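Local coordinates for ubiquitin-like-conjugating enzyme ATG10 (Saccharomyces cerevisiae, PDB 4EBR), which acts as an autophagic E2-like enzyme, conjugating ATG12 to ATG5 through a glycyl thioester intermediate and thereby supporting correct localization of ATG8, at residues D18-I21 against F22-W25; V31-N34 against D35-G39. All coordinates share one frame; numbering follows the deposited sequence.

Contact 1. Residues D18-I21 against F22-W25; sequences DSQI and FHNW
Q20 and H23 both set CG anti to their own carbonyl carbon (chi1 -58° and -55°), and a bend at chi2 of Q20 lays its amide flat over one face of the H23 imidazole. The setting is the loop that follows helix 6-18 in this E2-like fold, where Q20 leaves helical geometry with positive phi and the chain turns toward strand 28-33. Amide and ring planes lie 12° apart, with Q20 NE2 over the centre of the ring and Q20 CD 3.9 Å from H23 CG. The other face-on contact joins neighbours in sequence: the methyl I21 CG2 sits over the F22 ring, 4.0 Å from its centroid, as a CH-pi contact. A backbone hydrogen bond also spans the turn: the amide of N24 reaches back four residues to the carbonyl of Q20, N24 N to Q20 O being 3.0 Å. Beyond the loop, F22 packs on L16 of the helix and on L40 and L42 of strand 40-44, while Y17 meets the H23 ring edge-to-face. The indole of W25 stacks with Y166 and donates its NE1 hydrogen to the carbonyl of G165, tying the loop to the C-terminal end of the chain. I21 O, hydrogen-bonded to Y166 OH, also lies 3.4 Å from W25 CB, and W25 CE3 lies at the edge of the F22 ring, in its plane.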
loop_
_atom_site.group_PDB
_atom_site.type_symbol
_atom_site.label_atom_id
_atom_site.label_comp_id
_atom_site.label_asym_id
_atom_site.label_seq_id
_atom_site.Cartn_x
_atom_site.Cartn_y
_atom_site.Cartn_z
ATOM N N ASP A 18 18.128 12.200 -16.306
ATOM C CA ASP A 18 19.170 12.820 -17.108
ATOM C C ASP A 18 19.457 12.059 -18.389
ATOM O O ASP A 18 19.736 12.661 -19.409
ATOM C CB ASP A 18 20.445 13.020 -16.293
ATOM C CG ASP A 18 20.328 14.175 -15.322
ATOM O OD1 ASP A 18 19.543 15.106 -15.617
ATOM O OD2 ASP A 18 21.011 14.151 -14.272
ATOM N N SER A 19 19.351 10.738 -18.346
ATOM C CA SER A 19 19.634 9.907 -19.515
ATOM C C SER A 19 18.635 10.145 -20.645
ATOM O O SER A 19 18.833 9.688 -21.777
ATOM C CB SER A 19 19.621 8.431 -19.129
ATOM O OG SER A 19 18.317 8.016 -18.792
ATOM N N GLN A 20 17.560 10.852 -20.315
ATOM C CA GLN A 20 16.503 11.174 -21.262
ATOM C C GLN A 20 15.825 9.917 -21.791
ATOM O O GLN A 20 15.194 9.946 -22.849
ATOM C CB GLN A 20 17.041 12.027 -22.413
ATOM C CG GLN A 20 17.690 13.320 -21.958
ATOM C CD GLN A 20 16.938 14.543 -22.438
ATOM O OE1 GLN A 20 16.490 14.602 -23.587
ATOM N NE2 GLN A 20 16.787 15.526 -21.556
ATOM N N ILE A 21 15.926 8.825 -21.040
ATOM C CA ILE A 21 15.305 7.584 -21.466
ATOM C C ILE A 21 13.793 7.770 -21.585
ATOM O O ILE A 21 13.162 7.183 -22.459
ATOM C CB ILE A 21 15.664 6.392 -20.548
ATOM C CG1 ILE A 21 15.227 5.075 -21.185
ATOM C CG2 ILE A 21 15.055 6.542 -19.156
ATOM C CD1 ILE A 21 15.287 3.895 -20.241
ATOM N N PHE A 22 13.210 8.599 -20.727
ATOM C CA PHE A 22 11.785 8.871 -20.846
ATOM C C PHE A 22 11.463 9.948 -21.911
ATOM O O PHE A 22 10.442 9.875 -22.608
ATOM C CB PHE A 22 11.178 9.193 -19.480
ATOM C CG PHE A 22 11.313 8.072 -18.469
ATOM C CD1 PHE A 22 12.008 8.263 -17.287
ATOM C CD2 PHE A 22 10.735 6.832 -18.707
ATOM C CE1 PHE A 22 12.125 7.244 -16.362
ATOM C CE2 PHE A 22 10.843 5.795 -17.780
ATOM C CZ PHE A 22 11.540 6.000 -16.608
ATOM N N HIS A 23 12.344 10.931 -22.048
ATOM C CA HIS A 23 12.137 12.002 -23.019
ATOM C C HIS A 23 12.133 11.508 -24.466
ATOM O O HIS A 23 11.398 12.022 -25.305
ATOM C CB HIS A 23 13.198 13.086 -22.850
ATOM C CG HIS A 23 13.270 13.638 -21.463
ATOM N ND1 HIS A 23 13.676 12.884 -20.384
ATOM C CD2 HIS A 23 12.976 14.865 -20.976
ATOM C CE1 HIS A 23 13.640 13.627 -19.293
ATOM N NE2 HIS A 23 13.215 14.833 -19.624
ATOM N N ASN A 24 12.953 10.510 -24.756
ATOM C CA ASN A 24 13.034 9.984 -26.107
ATOM C C ASN A 24 12.131 8.776 -26.290
ATOM O O ASN A 24 12.094 8.163 -27.354
ATOM C CB ASN A 24 14.480 9.619 -26.449
ATOM C CG ASN A 24 15.427 10.776 -26.247
ATOM O OD1 ASN A 24 15.140 11.912 -26.643
ATOM N ND2 ASN A 24 16.562 10.501 -25.611
ATOM N N TRP A 25 11.421 8.415 -25.236
ATOM C CA TRP A 25 10.477 7.320 -25.317
ATOM C C TRP A 25 9.287 7.809 -26.129
ATOM O O TRP A 25 8.746 8.881 -25.856
ATOM C CB TRP A 25 10.053 6.938 -23.914
ATOM C CG TRP A 25 9.151 5.777 -23.849
ATOM C CD1 TRP A 25 8.913 4.866 -24.834
ATOM C CD2 TRP A 25 8.343 5.391 -22.731
ATOM N NE1 TRP A 25 8.005 3.929 -24.390
ATOM C CE2 TRP A 25 7.640 4.232 -23.105
ATOM C CE3 TRP A 25 8.154 5.910 -21.449
ATOM C CZ2 TRP A 25 6.754 3.585 -22.246
ATOM C CZ3 TRP A 25 7.280 5.267 -20.597
ATOM C CH2 TRP A 25 6.591 4.115 -20.998
#

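Contact 2. Residues V31-N34 against D35-G39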
loop_
_atom_site.group_PDB
_atom_site.type_symbol
_atom_site.label_atom_id
_atom_site.label_comp_id
_atom_site.label_asym_id
_atom_site.label_seq_id
_atom_site.Cartn_x
_atom_site.Cartn_y
_atom_site.Cartn_z
ATOM N N VAL A 31 7.477 14.717 -19.091
ATOM C CA VAL A 31 8.213 14.195 -17.945
ATOM C C VAL A 31 8.404 15.328 -16.947
ATOM O O VAL A 31 8.850 16.409 -17.322
ATOM C CB VAL A 31 9.629 13.743 -18.375
ATOM C CG1 VAL A 31 10.348 13.077 -17.229
ATOM C CG2 VAL A 31 9.568 12.811 -19.583
ATOM N N HIS A 32 8.086 15.105 -15.680
ATOM C CA HIS A 32 8.276 16.161 -14.693
ATOM C C HIS A 32 8.877 15.610 -13.440
ATOM O O HIS A 32 8.328 14.678 -12.856
ATOM C CB HIS A 32 6.949 16.779 -14.299
ATOM C CG HIS A 32 6.307 17.574 -15.380
ATOM N ND1 HIS A 32 6.400 18.947 -15.442
ATOM C CD2 HIS A 32 5.550 17.195 -16.434
ATOM C CE1 HIS A 32 5.727 19.382 -16.493
ATOM N NE2 HIS A 32 5.202 18.340 -17.113
ATOM N N LEU A 33 9.955 16.223 -12.965
ATOM C CA LEU A 33 10.542 15.826 -11.690
ATOM C C LEU A 33 10.009 16.735 -10.585
ATOM O O LEU A 33 10.087 17.959 -10.684
ATOM C CB LEU A 33 12.067 15.905 -11.751
ATOM C CG LEU A 33 12.833 14.741 -11.119
ATOM C CD1 LEU A 33 12.195 13.412 -11.492
ATOM C CD2 LEU A 33 14.296 14.773 -11.533
ATOM N N ASN A 34 9.462 16.127 -9.535
ATOM C CA ASN A 34 8.831 16.876 -8.458
ATOM C C ASN A 34 9.845 17.810 -7.821
ATOM O O ASN A 34 11.044 17.653 -8.033
ATOM C CB ASN A 34 8.145 15.969 -7.431
ATOM C CG ASN A 34 9.115 15.153 -6.615
ATOM O OD1 ASN A 34 10.325 15.348 -6.673
ATOM N ND2 ASN A 34 8.581 14.223 -5.830
ATOM N N ASP A 35 9.370 18.797 -7.073
ATOM C CA ASP A 35 10.257 19.808 -6.511
ATOM C C ASP A 35 11.471 19.228 -5.785
ATOM O O ASP A 35 12.562 19.781 -5.880
ATOM C CB ASP A 35 9.482 20.753 -5.592
ATOM C CG ASP A 35 8.805 21.878 -6.353
ATOM O OD1 ASP A 35 7.780 22.404 -5.860
ATOM O OD2 ASP A 35 9.311 22.244 -7.439
ATOM N N GLU A 36 11.293 18.106 -5.091
ATOM C CA GLU A 36 12.393 17.518 -4.328
ATOM C C GLU A 36 13.285 16.586 -5.143
ATOM O O GLU A 36 14.212 15.992 -4.595
ATOM C CB GLU A 36 11.867 16.756 -3.106
ATOM C CG GLU A 36 11.137 17.608 -2.094
ATOM C CD GLU A 36 11.989 18.753 -1.542
ATOM O OE1 GLU A 36 13.224 18.561 -1.421
ATOM O OE2 GLU A 36 11.424 19.840 -1.230
ATOM N N LYS A 37 12.974 16.444 -6.437
ATOM C CA LYS A 37 13.561 15.416 -7.311
ATOM C C LYS A 37 13.356 14.022 -6.698
ATOM O O LYS A 37 14.143 13.104 -6.885
ATOM C CB LYS A 37 15.038 15.690 -7.575
ATOM C CG LYS A 37 15.398 17.174 -7.777
ATOM C CD LYS A 37 14.942 17.695 -9.127
ATOM C CE LYS A 37 15.979 18.639 -9.724
ATOM N NZ LYS A 37 16.220 19.804 -8.834
ATOM N N ASP A 38 12.368 13.951 -5.809
ATOM C CA ASP A 38 11.907 12.701 -5.203
ATOM C C ASP A 38 11.187 11.741 -6.153
ATOM O O ASP A 38 11.372 10.526 -6.091
ATOM C CB ASP A 38 11.013 13.000 -3.995
ATOM C CG ASP A 38 11.702 12.716 -2.676
ATOM O OD1 ASP A 38 12.858 12.244 -2.696
ATOM O OD2 ASP A 38 11.089 12.964 -1.616
ATOM N N GLY A 39 10.351 12.311 -7.016
ATOM C CA GLY A 39 9.351 11.583 -7.753
ATOM C C GLY A 39 9.200 12.138 -9.151
ATOM O O GLY A 39 9.570 13.284 -9.426
#
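N34 meets G39 through both its backbone and its side chain, and K37 through its backbone, within the hairpin loop that joins strands 28-33 and 40-44 of the antiparallel sheet. A type I beta turn from N34 to K37 opens the loop, and its defining bond runs from K37 N to N34 O at 2.8 Å. The loop is closed by a bond from N34 N to G39 O, also 2.8 Å. Between these two backbone bonds the side-chain amide of N34 folds inward: with chi1 at 69°, CG lies between the backbone N and the carbonyl carbon, which brings OD1 over the turn. There OD1 accepts the amide hydrogen of G39 at 3.1 Å from G39 N, the donor standing well above the carbonyl plane. One asparagine thus donates to G39 through its backbone and accepts from it through its side chain.

L33 adds the apolar side of the contact. Its methyl CD2 meets K37 CD at 3.8 Å, the two side chains crossing at about a right angle. On the backbone side of the same residue, L33 CA makes a CA-H...O contact with G39 O at 3.5 Å. Farther out, Y68 OH makes a weak hydrogen bond with N34 ND2, at the nitrogen end of the amide. Helix 6-18 lies against the loop: K37 packs on H10 and Q14, and W9 NE1 bonds to D38 O.

Overall arrangement
Contact 1 closes before contact 2 opens along the chain, and their centres lie 14 Å apart: the first lies in the loop between helix 6-18 and strand 28-33, the second is the hairpin by which that strand returns as strand 40-44. They meet at V31, whose CG1 is 3.9 Å from H23 CE1 and whose CG2 is 4.0 Å from F22 CB. Helix 6-18 and strand 40-44 touch both, so helix, loop and hairpin form one connected unit at the edge of the antiparallel sheet. Contact 1 additionally reaches helix 152-164. Both turns connect successive elements of the E2-like fold, the helix to the edge strand and the edge strand to its neighbour, away from the thioester-forming C135.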